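Local coordinates for protein endo-beta-mannanase (Rhizomucor miehei, PDB 4QP0) that probably hydrolyses internal beta-1,4-mannosidic linkages at random in mannans, galactomannans and glucomannans, at residues K45-P50 and T348-A353; D321-I326 and F336-S341; P18-G23 and D354-K359. All blocks are in the same frame, centred on the assembly; numbering follows the deposited sequence.

Overall arrangement
All three contacts lie along one seam of the (beta/alpha)8 barrel, where the neighbouring parallel strands 17-25 and 320-323 meet and helix 345-358 packs outside them. Contacts 1 and 3 share that helix, their centres about 9 Å apart. Contact 2 is about 10 Å from contact 1, centre to centre, and about 17 Å from contact 3. H352 NE2 of contact 1 makes a probable hydrogen bond of 2.7 Å to D321 OD2 of contact 2, and D321 O is 2.7 Å from G23 N of contact 3, a probable backbone bond between strands. Contact 2 lies at the carboxy-terminal strand ends, where TIM-barrel enzymes carry their active site; contact 3 lies toward the opposite end.

Contact 1: K45-P50 and T348-A353; sequences KSLGLP and TVTNHA
A353 and V349, one turn apart on helix 345-358, pack against L47, G48 and L49, where helix 34-47 of the TIM barrel ends and the chain turns toward strand 51-55. The turn is a Schellman motif: G48 takes the positive phi (80°) that glycine accommodates readily, and its N bonds back to K45 O. The tight part of the contact is here, for A353 CB meets two carbonyl oxygens, 3.6 Å from L47 O and 3.6 Å from G48 O. A methyl group is small enough to let the backbones come this close, the G48 and A353 CA atoms being 5.7 Å apart.

Beside it lies buried apolar packing at ordinary van der Waals distances. V349 points toward the turn and its CG1 reaches two leucine methyls, L47 CD2 at 4.2 Å and L49 CD2 at 4.3 Å. The same L49 CD2 also touches A353 CB, since L49 CG stands beside its own backbone N (chi1 -57°) and the branched end swings to the helix. Branched aliphatic side chains suit this buried wedge. F323 continues the apolar layer, touching L49 and V349, while the buried E22 side chain touches V349 and A353.

At the partly exposed T350 the fit is looser. Its side chain crosses that of L47 at about a right angle, and T350 OG1 stays 3.8 Å from L47 O, too long for a hydrogen bond, so the contact is packing. At the other end of the contact, beside G48 and A353, water 1 donates one proton to G48 O at 3.2 Å and the other to A353 O at 2.9 Å.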
ATOM      1  N   LYS A  45      -5.264  17.580  -4.784  1.00 35.65           N
ATOM      2  CA  LYS A  45      -5.761  18.138  -6.042  1.00 37.12           C
ATOM      3  C   LYS A  45      -4.870  19.257  -6.575  1.00 37.32           C
ATOM      4  O   LYS A  45      -4.392  19.179  -7.707  1.00 40.87           O
ATOM      5  CB  LYS A  45      -7.225  18.602  -5.904  1.00 37.32           C
ATOM      6  CG  LYS A  45      -7.807  19.355  -7.105  1.00 38.44           C
ATOM      7  CD  LYS A  45      -7.809  18.557  -8.413  1.00 38.96           C
ATOM      8  CE  LYS A  45      -9.150  17.881  -8.685  1.00 39.49           C
ATOM      9  NZ  LYS A  45      -9.182  17.222 -10.023  1.00 37.80           N
ATOM     10  N   SER A  46      -4.627  20.280  -5.759  1.00 37.15           N
ATOM     11  CA  SER A  46      -3.875  21.459  -6.222  1.00 36.77           C
ATOM     12  C   SER A  46      -2.398  21.143  -6.426  1.00 37.06           C
ATOM     13  O   SER A  46      -1.705  21.862  -7.150  1.00 37.15           O
ATOM     14  CB  SER A  46      -4.045  22.641  -5.269  1.00 35.59           C
ATOM     15  OG  SER A  46      -3.295  22.442  -4.088  1.00 35.98           O
ATOM     16  N   LEU A  47      -1.933  20.063  -5.790  1.00 36.49           N
ATOM     17  CA  LEU A  47      -0.572  19.557  -5.972  1.00 35.36           C
ATOM     18  C   LEU A  47      -0.450  18.637  -7.181  1.00 35.66           C
ATOM     19  O   LEU A  47       0.660  18.240  -7.550  1.00 36.74           O
ATOM     20  CB  LEU A  47      -0.073  18.849  -4.706  1.00 35.38           C
ATOM     21  CG  LEU A  47       0.960  19.582  -3.831  1.00 35.49           C
ATOM     22  CD1 LEU A  47       0.632  21.054  -3.590  1.00 34.63           C
ATOM     23  CD2 LEU A  47       1.144  18.857  -2.511  1.00 35.60           C
ATOM     24  N   GLY A  48      -1.589  18.313  -7.795  1.00 34.57           N
ATOM     25  CA  GLY A  48      -1.623  17.508  -9.018  1.00 33.34           C
ATOM     26  C   GLY A  48      -1.478  16.016  -8.784  1.00 31.03           C
ATOM     27  O   GLY A  48      -0.962  15.291  -9.631  1.00 31.53           O
ATOM     28  N   LEU A  49      -1.932  15.554  -7.629  1.00 30.37           N
ATOM     29  CA  LEU A  49      -1.861  14.129  -7.296  1.00 29.05           C
ATOM     30  C   LEU A  49      -3.244  13.521  -7.475  1.00 28.61           C
ATOM     31  O   LEU A  49      -4.193  13.973  -6.835  1.00 30.09           O
ATOM     32  CB  LEU A  49      -1.385  13.935  -5.855  1.00 28.18           C
ATOM     33  CG  LEU A  49      -0.042  14.522  -5.403  1.00 27.71           C
ATOM     34  CD1 LEU A  49       0.059  14.485  -3.882  1.00 28.52           C
ATOM     35  CD2 LEU A  49       1.145  13.812  -6.038  1.00 26.29           C
ATOM     36  N   PRO A  50      -3.372  12.511  -8.357  1.00 27.43           N
ATOM     37  CA  PRO A  50      -4.679  11.900  -8.603  1.00 27.00           C
ATOM     38  C   PRO A  50      -4.968  10.620  -7.803  1.00 26.87           C
ATOM     39  O   PRO A  50      -6.095  10.116  -7.850  1.00 26.43           O
ATOM     40  CB  PRO A  50      -4.617  11.569 -10.097  1.00 26.43           C
ATOM     41  CG  PRO A  50      -3.170  11.297 -10.356  1.00 26.45           C
ATOM     42  CD  PRO A  50      -2.359  12.033  -9.318  1.00 26.73           C
ATOM     43  N   THR A 348      10.078  18.938  -4.595  1.00 31.65           N
ATOM     44  CA  THR A 348       9.897  17.675  -3.869  1.00 31.72           C
ATOM     45  C   THR A 348       8.742  16.840  -4.436  1.00 32.99           C
ATOM     46  O   THR A 348       8.776  15.606  -4.398  1.00 32.93           O
ATOM     47  CB  THR A 348       9.662  17.894  -2.354  1.00 31.01           C
ATOM     48  OG1 THR A 348       8.572  18.798  -2.151  1.00 30.98           O
ATOM     49  CG2 THR A 348      10.894  18.466  -1.684  1.00 31.19           C
ATOM     50  N   VAL A 349       7.720  17.515  -4.962  1.00 34.49           N
ATOM     51  CA  VAL A 349       6.454  16.851  -5.282  1.00 33.40           C
ATOM     52  C   VAL A 349       5.854  17.309  -6.606  1.00 34.86           C
ATOM     53  O   VAL A 349       5.451  16.480  -7.425  1.00 34.95           O
ATOM     54  CB  VAL A 349       5.412  17.083  -4.164  1.00 32.79           C
ATOM     55  CG1 VAL A 349       4.036  16.598  -4.597  1.00 33.82           C
ATOM     56  CG2 VAL A 349       5.830  16.400  -2.867  1.00 32.75           C
ATOM     57  N   THR A 350       5.807  18.627  -6.804  1.00 34.11           N
ATOM     58  CA  THR A 350       4.993  19.237  -7.862  1.00 34.64           C
ATOM     59  C   THR A 350       5.527  19.041  -9.280  1.00 34.73           C
ATOM     60  O   THR A 350       4.784  18.591 -10.163  1.00 35.22           O
ATOM     61  CB  THR A 350       4.667  20.721  -7.539  1.00 33.66           C
ATOM     62  OG1 THR A 350       3.421  20.774  -6.842  1.00 33.48           O
ATOM     63  CG2 THR A 350       4.566  21.595  -8.791  1.00 35.40           C
ATOM     64  N   ASN A 351       6.803  19.362  -9.493  1.00 33.53           N
ATOM     65  CA  ASN A 351       7.425  19.191 -10.806  1.00 32.93           C
ATOM     66  C   ASN A 351       7.175  17.808 -11.384  1.00 33.29           C
ATOM     67  O   ASN A 351       6.856  17.673 -12.563  1.00 34.30           O
ATOM     68  CB  ASN A 351       8.925  19.477 -10.741  1.00 31.25           C
ATOM     69  CG  ASN A 351       9.231  20.965 -10.636  1.00 32.20           C
ATOM     70  OD1 ASN A 351       8.327  21.812 -10.683  1.00 30.10           O
ATOM     71  ND2 ASN A 351      10.512  21.290 -10.483  1.00 31.80           N
ATOM     72  N   HIS A 352       7.301  16.790 -10.534  1.00 33.36           N
ATOM     73  CA  HIS A 352       7.150  15.406 -10.956  1.00 33.26           C
ATOM     74  C   HIS A 352       5.723  15.013 -11.196  1.00 33.91           C
ATOM     75  O   HIS A 352       5.444  14.237 -12.116  1.00 35.69           O
ATOM     76  CB  HIS A 352       7.780  14.474  -9.932  1.00 32.45           C
ATOM     77  CG  HIS A 352       7.743  13.017 -10.323  1.00 31.69           C
ATOM     78  ND1 HIS A 352       8.297  12.557 -11.459  1.00 31.10           N
ATOM     79  CD2 HIS A 352       7.200  11.909  -9.670  1.00 30.82           C
ATOM     80  CE1 HIS A 352       8.120  11.223 -11.532  1.00 30.97           C
ATOM     81  NE2 HIS A 352       7.447  10.830 -10.437  1.00 29.84           N
ATOM     82  N   ALA A 353       4.811  15.521 -10.370  1.00 34.08           N
ATOM     83  CA  ALA A 353       3.387  15.206 -10.507  1.00 34.67           C
ATOM     84  C   ALA A 353       2.873  15.617 -11.887  1.00 35.76           C
ATOM     85  O   ALA A 353       2.205  14.828 -12.565  1.00 35.59           O
ATOM     86  CB  ALA A 353       2.578  15.868  -9.402  1.00 33.87           C
TER
HETATM   87  O   HOH W   1       0.553  12.911 -11.128  1.00 18.87           O

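Contact 2: D321-I326 and F336-S341; sequences DAFWQI and FGICAS
Q325 is gripped through both its backbone polar atoms by the segment F336-S341. I338 N donates to Q325 O over 2.8 Å, a short bond that arrives almost head-on at the carbonyl (C=O...N angle 168°). The second bond, from Q325 N to F336 O, is longer at 3.1 Å, and its donor stands above the carbonyl plane, 57° out of it. Weaker CA-H...O contacts flank this pair: G337 CA comes 3.4 Å from Q325 O, and I326 CA lies 3.4 Å from I338 O. I326 forms a single beta bridge with I338.

The paired residues follow on from strand 320-323, at the carboxy-terminal end of the TIM barrel. The peptide between W324 and Q325 is cis; a non-proline cis peptide following a tryptophan here is a feature known from other family 5 glycosidases, where it borders the catalytic cleft, and its position at the strand end is consistent with a similar place beside the cleft here.

Outward from the backbone, W324 has CG anti to its N (chi1 178°), which carries the indole edge to F336: W324 CD1 meets F336 CB at 3.5 Å, near the indole plane. D334 accepts the bond from W324 NE1 and so helps fix the ring's rotation, while Q325 CD lies over one indole face, toward its rim. The F336 ring meets Y258 edge-to-face. On the inner side F323 CE1 packs on I338 CB at 4.0 Å and on I338 CD1 at 4.1 Å, and I338 also touches V349 of helix 345-358. Farther along, C339 is tied to C330 by a disulfide.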
ATOM      1  N   ASP A 321       4.522   6.306  -9.039  1.00 30.52           N
ATOM      2  CA  ASP A 321       5.187   6.328  -7.744  1.00 31.20           C
ATOM      3  C   ASP A 321       4.364   7.134  -6.755  1.00 30.72           C
ATOM      4  O   ASP A 321       3.640   8.048  -7.147  1.00 31.94           O
ATOM      5  CB  ASP A 321       6.569   6.954  -7.877  1.00 33.67           C
ATOM      6  CG  ASP A 321       6.510   8.350  -8.475  1.00 35.00           C
ATOM      7  OD1 ASP A 321       6.436   9.330  -7.698  1.00 35.60           O
ATOM      8  OD2 ASP A 321       6.499   8.456  -9.718  1.00 36.51           O
ATOM      9  N   ALA A 322       4.477   6.794  -5.477  1.00 29.87           N
ATOM     10  CA  ALA A 322       3.755   7.502  -4.421  1.00 29.12           C
ATOM     11  C   ALA A 322       4.679   7.742  -3.240  1.00 28.28           C
ATOM     12  O   ALA A 322       5.250   6.794  -2.680  1.00 26.80           O
ATOM     13  CB  ALA A 322       2.519   6.720  -3.990  1.00 28.49           C
ATOM     14  N   PHE A 323       4.841   9.011  -2.878  1.00 27.19           N
ATOM     15  CA  PHE A 323       5.754   9.378  -1.807  1.00 27.21           C
ATOM     16  C   PHE A 323       5.104   9.233  -0.453  1.00 27.36           C
ATOM     17  O   PHE A 323       3.880   9.313  -0.318  1.00 26.68           O
ATOM     18  CB  PHE A 323       6.296  10.803  -1.976  1.00 27.20           C
ATOM     19  CG  PHE A 323       5.315  11.882  -1.617  1.00 26.80           C
ATOM     20  CD1 PHE A 323       5.203  12.334  -0.310  1.00 27.02           C
ATOM     21  CD2 PHE A 323       4.522  12.462  -2.592  1.00 27.30           C
ATOM     22  CE1 PHE A 323       4.306  13.337   0.018  1.00 27.36           C
ATOM     23  CE2 PHE A 323       3.626  13.472  -2.277  1.00 27.68           C
ATOM     24  CZ  PHE A 323       3.518  13.909  -0.967  1.00 27.76           C
ATOM     25  N   TRP A 324       5.952   9.027   0.542  1.00 27.96           N
ATOM     26  CA  TRP A 324       5.526   8.966   1.916  1.00 29.54           C
ATOM     27  C   TRP A 324       6.145  10.145   2.617  1.00 28.91           C
ATOM     28  O   TRP A 324       7.368  10.238   2.688  1.00 28.82           O
ATOM     29  CB  TRP A 324       5.967   7.640   2.534  1.00 29.78           C
ATOM     30  CG  TRP A 324       5.620   7.490   3.992  1.00 31.16           C
ATOM     31  CD1 TRP A 324       6.217   8.129   5.069  1.00 31.62           C
ATOM     32  CD2 TRP A 324       4.594   6.611   4.594  1.00 31.34           C
ATOM     33  NE1 TRP A 324       5.644   7.735   6.251  1.00 32.74           N
ATOM     34  CE2 TRP A 324       4.660   6.831   6.035  1.00 32.32           C
ATOM     35  CE3 TRP A 324       3.659   5.714   4.096  1.00 32.25           C
ATOM     36  CZ2 TRP A 324       3.815   6.169   6.927  1.00 33.06           C
ATOM     37  CZ3 TRP A 324       2.814   5.052   4.999  1.00 32.59           C
ATOM     38  CH2 TRP A 324       2.896   5.272   6.381  1.00 32.92           C
ATOM     39  N   GLN A 325       5.334  11.070   3.135  1.00 28.95           N
ATOM     40  CA  GLN A 325       3.870  11.033   3.064  1.00 29.55           C
ATOM     41  C   GLN A 325       3.337  12.451   3.158  1.00 30.18           C
ATOM     42  O   GLN A 325       4.020  13.331   3.683  1.00 30.92           O
ATOM     43  CB  GLN A 325       3.287  10.200   4.206  1.00 28.39           C
ATOM     44  CG  GLN A 325       3.544  10.765   5.598  1.00 28.53           C
ATOM     45  CD  GLN A 325       2.968   9.876   6.687  1.00 28.56           C
ATOM     46  OE1 GLN A 325       1.914   9.262   6.518  1.00 27.87           O
ATOM     47  NE2 GLN A 325       3.659   9.809   7.812  1.00 29.18           N
ATOM     48  N   ILE A 326       2.124  12.676   2.662  1.00 30.33           N
ATOM     49  CA  ILE A 326       1.509  13.997   2.802  1.00 32.98           C
ATOM     50  C   ILE A 326       1.061  14.265   4.248  1.00 34.54           C
ATOM     51  O   ILE A 326       0.620  13.356   4.960  1.00 35.11           O
ATOM     52  CB  ILE A 326       0.365  14.237   1.782  1.00 32.35           C
ATOM     53  CG1 ILE A 326       0.042  15.743   1.679  1.00 30.95           C
ATOM     54  CG2 ILE A 326      -0.862  13.397   2.114  1.00 31.25           C
ATOM     55  CD1 ILE A 326      -1.023  16.098   0.660  1.00 29.29           C
ATOM     56  N   PHE A 336       9.017  12.114   7.690  1.00 40.03           N
ATOM     57  CA  PHE A 336       8.770  12.046   6.250  1.00 39.72           C
ATOM     58  C   PHE A 336       7.597  12.915   5.790  1.00 39.13           C
ATOM     59  O   PHE A 336       7.323  13.004   4.591  1.00 40.31           O
ATOM     60  CB  PHE A 336       8.509  10.605   5.831  1.00 41.62           C
ATOM     61  CG  PHE A 336       9.637   9.654   6.131  1.00 42.69           C
ATOM     62  CD1 PHE A 336      10.762   9.600   5.311  1.00 41.58           C
ATOM     63  CD2 PHE A 336       9.554   8.785   7.211  1.00 42.24           C
ATOM     64  CE1 PHE A 336      11.790   8.708   5.577  1.00 42.47           C
ATOM     65  CE2 PHE A 336      10.577   7.888   7.481  1.00 43.88           C
ATOM     66  CZ  PHE A 336      11.698   7.850   6.663  1.00 43.75           C
ATOM     67  N   GLY A 337       6.909  13.546   6.737  1.00 38.31           N
ATOM     68  CA  GLY A 337       5.731  14.361   6.437  1.00 38.88           C
ATOM     69  C   GLY A 337       6.052  15.589   5.602  1.00 40.20           C
ATOM     70  O   GLY A 337       6.921  16.382   5.965  1.00 38.76           O
ATOM     71  N   ILE A 338       5.352  15.717   4.472  1.00 41.39           N
ATOM     72  CA  ILE A 338       5.467  16.857   3.564  1.00 42.45           C
ATOM     73  C   ILE A 338       4.124  17.581   3.510  1.00 43.23           C
ATOM     74  O   ILE A 338       3.088  16.951   3.296  1.00 43.50           O
ATOM     75  CB  ILE A 338       5.877  16.405   2.139  1.00 42.78           C
ATOM     76  CG1 ILE A 338       7.370  16.063   2.095  1.00 41.99           C
ATOM     77  CG2 ILE A 338       5.561  17.486   1.107  1.00 42.15           C
ATOM     78  CD1 ILE A 338       7.818  15.357   0.830  1.00 41.31           C
ATOM     79  N   CYS A 339       4.144  18.895   3.724  1.00 44.48           N
ATOM     80  CA  CYS A 339       2.925  19.701   3.656  1.00 46.75           C
ATOM     81  C   CYS A 339       2.789  20.284   2.258  1.00 46.44           C
ATOM     82  O   CYS A 339       3.779  20.411   1.544  1.00 48.53           O
ATOM     83  CB  CYS A 339       2.950  20.839   4.682  1.00 47.95           C
ATOM     84  SG  CYS A 339       3.566  20.415   6.330  1.00 53.78           S
ATOM     85  N   ALA A 340       1.567  20.632   1.865  1.00 45.49           N
ATOM     86  CA  ALA A 340       1.344  21.335   0.606  1.00 43.68           C
ATOM     87  C   ALA A 340       1.773  22.792   0.748  1.00 44.28           C
ATOM     88  O   ALA A 340       2.089  23.454  -0.243  1.00 42.86           O
ATOM     89  CB  ALA A 340      -0.113  21.247   0.195  1.00 42.45           C
ATOM     90  N   SER A 341       1.779  23.273   1.992  1.00 44.54           N
ATOM     91  CA  SER A 341       2.189  24.634   2.317  1.00 45.00           C
ATOM     92  C   SER A 341       3.714  24.812   2.263  1.00 45.68           C
ATOM     93  O   SER A 341       4.214  25.939   2.318  1.00 46.50           O
ATOM     94  CB  SER A 341       1.642  25.039   3.694  1.00 43.54           C
ATOM     95  OG  SER A 341       2.276  24.313   4.735  1.00 42.63           O
TER

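Contact 3: P18-G23 and D354-K359; sequences PFYFEG and DAMAKK
Y20 and K359 meet through the aromatic face. The lysine chain crosses the ring obliquely, with K359 CB 3.6 Å from Y20 CD2 at one end and the ammonium group beyond the centre at the other. K359 CE stands almost exactly over the centroid of the Y20 ring, 4.2 Å from it, as a CH-pi contact; K359 NZ makes a cation-pi interaction with the same Y20 ring, 4.3 Å from its centroid and 24° off the normal. A bend at chi3 (86°) folds the chain over the ring. D317 reinforces the pairing, forming a salt bridge with K359 NZ and accepting a hydrogen bond from Y20 OH. A long aliphatic chain with a charged end suits K359, exposed at the surface, as a cover for the face of the buried Y20.

Van der Waals packing falls to M356, whose flexible chain is bent at chi2 and chi3. M356 CE packs on Y20 CB at 4.1 Å, at the edge of the tyrosine ring. The rest lies on the backbone of F21, M356 CB being 3.6 Å from F21 CA and M356 CE 3.4 Å from F21 O.

Among polar atoms, water 2 joins the backbones, accepting from Y20 N at 2.8 Å and donating to M356 O at 2.8 Å.

The contact joins the last turn of helix 345-358 to strand 17-25, with M356 also touching V313 of helix 299-315 and D321 of the adjacent strand 320-323.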
ATOM      1  N   PRO A  18      -3.282   5.667 -21.379  1.00 47.69           N
ATOM      2  CA  PRO A  18      -2.320   5.258 -20.352  1.00 46.06           C
ATOM      3  C   PRO A  18      -2.296   6.252 -19.186  1.00 44.19           C
ATOM      4  O   PRO A  18      -2.509   7.453 -19.385  1.00 44.08           O
ATOM      5  CB  PRO A  18      -0.983   5.259 -21.102  1.00 47.26           C
ATOM      6  CG  PRO A  18      -1.354   5.093 -22.543  1.00 47.39           C
ATOM      7  CD  PRO A  18      -2.627   5.875 -22.685  1.00 46.20           C
ATOM      8  N   PHE A  19      -2.040   5.741 -17.986  1.00 40.54           N
ATOM      9  CA  PHE A  19      -2.158   6.519 -16.758  1.00 38.58           C
ATOM     10  C   PHE A  19      -0.854   6.472 -15.946  1.00 37.68           C
ATOM     11  O   PHE A  19      -0.593   5.517 -15.208  1.00 38.61           O
ATOM     12  CB  PHE A  19      -3.364   5.994 -15.954  1.00 37.62           C
ATOM     13  CG  PHE A  19      -3.730   6.823 -14.745  1.00 36.89           C
ATOM     14  CD1 PHE A  19      -3.591   8.213 -14.743  1.00 35.92           C
ATOM     15  CD2 PHE A  19      -4.274   6.204 -13.614  1.00 35.62           C
ATOM     16  CE1 PHE A  19      -3.947   8.963 -13.625  1.00 35.61           C
ATOM     17  CE2 PHE A  19      -4.635   6.947 -12.499  1.00 35.14           C
ATOM     18  CZ  PHE A  19      -4.473   8.328 -12.502  1.00 35.35           C
ATOM     19  N   TYR A  20      -0.028   7.503 -16.124  1.00 36.55           N
ATOM     20  CA  TYR A  20       1.176   7.711 -15.313  1.00 34.63           C
ATOM     21  C   TYR A  20       0.841   8.746 -14.251  1.00 33.65           C
ATOM     22  O   TYR A  20       0.221   9.762 -14.556  1.00 32.62           O
ATOM     23  CB  TYR A  20       2.356   8.215 -16.159  1.00 32.70           C
ATOM     24  CG  TYR A  20       2.896   7.223 -17.164  1.00 32.32           C
ATOM     25  CD1 TYR A  20       3.875   6.300 -16.808  1.00 32.87           C
ATOM     26  CD2 TYR A  20       2.443   7.221 -18.480  1.00 33.49           C
ATOM     27  CE1 TYR A  20       4.375   5.388 -17.725  1.00 32.57           C
ATOM     28  CE2 TYR A  20       2.941   6.318 -19.410  1.00 33.71           C
ATOM     29  CZ  TYR A  20       3.903   5.401 -19.023  1.00 33.48           C
ATOM     30  OH  TYR A  20       4.394   4.502 -19.941  1.00 33.89           O
ATOM     31  N   PHE A  21       1.246   8.488 -13.008  1.00 31.59           N
ATOM     32  CA  PHE A  21       0.972   9.422 -11.932  1.00 30.21           C
ATOM     33  C   PHE A  21       2.031   9.429 -10.840  1.00 30.81           C
ATOM     34  O   PHE A  21       2.759   8.454 -10.659  1.00 30.99           O
ATOM     35  CB  PHE A  21      -0.408   9.160 -11.330  1.00 29.03           C
ATOM     36  CG  PHE A  21      -0.560   7.798 -10.698  1.00 28.73           C
ATOM     37  CD1 PHE A  21      -0.290   7.607  -9.348  1.00 28.41           C
ATOM     38  CD2 PHE A  21      -1.004   6.708 -11.450  1.00 28.43           C
ATOM     39  CE1 PHE A  21      -0.453   6.358  -8.761  1.00 27.24           C
ATOM     40  CE2 PHE A  21      -1.168   5.461 -10.868  1.00 27.60           C
ATOM     41  CZ  PHE A  21      -0.891   5.288  -9.524  1.00 27.10           C
ATOM     42  N   GLU A  22       2.124  10.552 -10.135  1.00 30.52           N
ATOM     43  CA  GLU A  22       2.699  10.563  -8.801  1.00 31.35           C
ATOM     44  C   GLU A  22       1.523  10.569  -7.834  1.00 31.99           C
ATOM     45  O   GLU A  22       0.623  11.395  -7.955  1.00 32.59           O
ATOM     46  CB  GLU A  22       3.594  11.784  -8.575  1.00 32.80           C
ATOM     47  CG  GLU A  22       4.170  11.866  -7.166  1.00 34.00           C
ATOM     48  CD  GLU A  22       4.862  13.186  -6.887  1.00 37.14           C
ATOM     49  OE1 GLU A  22       5.154  13.924  -7.851  1.00 40.09           O
ATOM     50  OE2 GLU A  22       5.118  13.491  -5.700  1.00 37.82           O
ATOM     51  N   GLY A  23       1.508   9.625  -6.901  1.00 31.23           N
ATOM     52  CA  GLY A  23       0.477   9.587  -5.879  1.00 30.03           C
ATOM     53  C   GLY A  23       1.090   9.926  -4.541  1.00 29.33           C
ATOM     54  O   GLY A  23       2.229  10.367  -4.485  1.00 28.71           O
ATOM     55  N   ASP A 354       3.219  16.839 -12.301  1.00 36.52           N
ATOM     56  CA  ASP A 354       2.872  17.368 -13.626  1.00 37.54           C
ATOM     57  C   ASP A 354       3.484  16.555 -14.765  1.00 35.83           C
ATOM     58  O   ASP A 354       2.831  16.327 -15.781  1.00 37.54           O
ATOM     59  CB  ASP A 354       3.294  18.843 -13.759  1.00 39.27           C
ATOM     60  CG  ASP A 354       2.661  19.739 -12.700  1.00 42.51           C
ATOM     61  OD1 ASP A 354       1.437  19.622 -12.444  1.00 45.32           O
ATOM     62  OD2 ASP A 354       3.390  20.568 -12.117  1.00 44.14           O
ATOM     63  N   ALA A 355       4.731  16.125 -14.590  1.00 34.26           N
ATOM     64  CA  ALA A 355       5.442  15.363 -15.612  1.00 33.89           C
ATOM     65  C   ALA A 355       4.838  13.969 -15.828  1.00 34.41           C
ATOM     66  O   ALA A 355       4.789  13.487 -16.959  1.00 35.14           O
ATOM     67  CB  ALA A 355       6.925  15.274 -15.279  1.00 33.05           C
ATOM     68  N   MET A 356       4.376  13.328 -14.754  1.00 32.26           N
ATOM     69  CA  MET A 356       3.641  12.076 -14.891  1.00 32.88           C
ATOM     70  C   MET A 356       2.248  12.310 -15.479  1.00 33.52           C
ATOM     71  O   MET A 356       1.784  11.526 -16.303  1.00 34.16           O
ATOM     72  CB  MET A 356       3.534  11.343 -13.548  1.00 32.54           C
ATOM     73  CG  MET A 356       4.870  10.955 -12.937  1.00 31.84           C
ATOM     74  SD  MET A 356       5.759   9.701 -13.876  1.00 32.04           S
ATOM     75  CE  MET A 356       5.139   8.208 -13.087  1.00 29.04           C
ATOM     76  N   ALA A 357       1.588  13.386 -15.052  1.00 34.55           N
ATOM     77  CA  ALA A 357       0.278  13.769 -15.589  1.00 34.54           C
ATOM     78  C   ALA A 357       0.333  13.966 -17.101  1.00 35.46           C
ATOM     79  O   ALA A 357      -0.571  13.543 -17.828  1.00 34.79           O
ATOM     80  CB  ALA A 357      -0.218  15.041 -14.915  1.00 34.10           C
ATOM     81  N   LYS A 358       1.409  14.608 -17.553  1.00 37.06           N
ATOM     82  CA  LYS A 358       1.628  14.937 -18.958  1.00 38.91           C
ATOM     83  C   LYS A 358       1.901  13.700 -19.830  1.00 40.14           C
ATOM     84  O   LYS A 358       1.445  13.641 -20.967  1.00 40.97           O
ATOM     85  CB  LYS A 358       2.770  15.960 -19.075  1.00 38.92           C
ATOM     86  CG  LYS A 358       2.960  16.578 -20.454  1.00 40.20           C
ATOM     87  N   LYS A 359       2.622  12.715 -19.291  1.00 43.81           N
ATOM     88  CA  LYS A 359       3.047  11.517 -20.055  1.00 46.13           C
ATOM     89  C   LYS A 359       1.929  10.798 -20.827  1.00 47.35           C
ATOM     90  O   LYS A 359       0.921  10.379 -20.256  1.00 47.54           O
ATOM     91  CB  LYS A 359       3.773  10.515 -19.148  1.00 47.29           C
ATOM     92  CG  LYS A 359       5.210  10.890 -18.819  1.00 48.33           C
ATOM     93  CD  LYS A 359       5.952   9.741 -18.148  1.00 49.58           C
ATOM     94  CE  LYS A 359       6.563   8.792 -19.174  1.00 50.11           C
ATOM     95  NZ  LYS A 359       7.391   7.737 -18.527  1.00 49.18           N
TER
HETATM   96  O   HOH W   2      -0.275   9.987 -17.360  1.00 33.11           O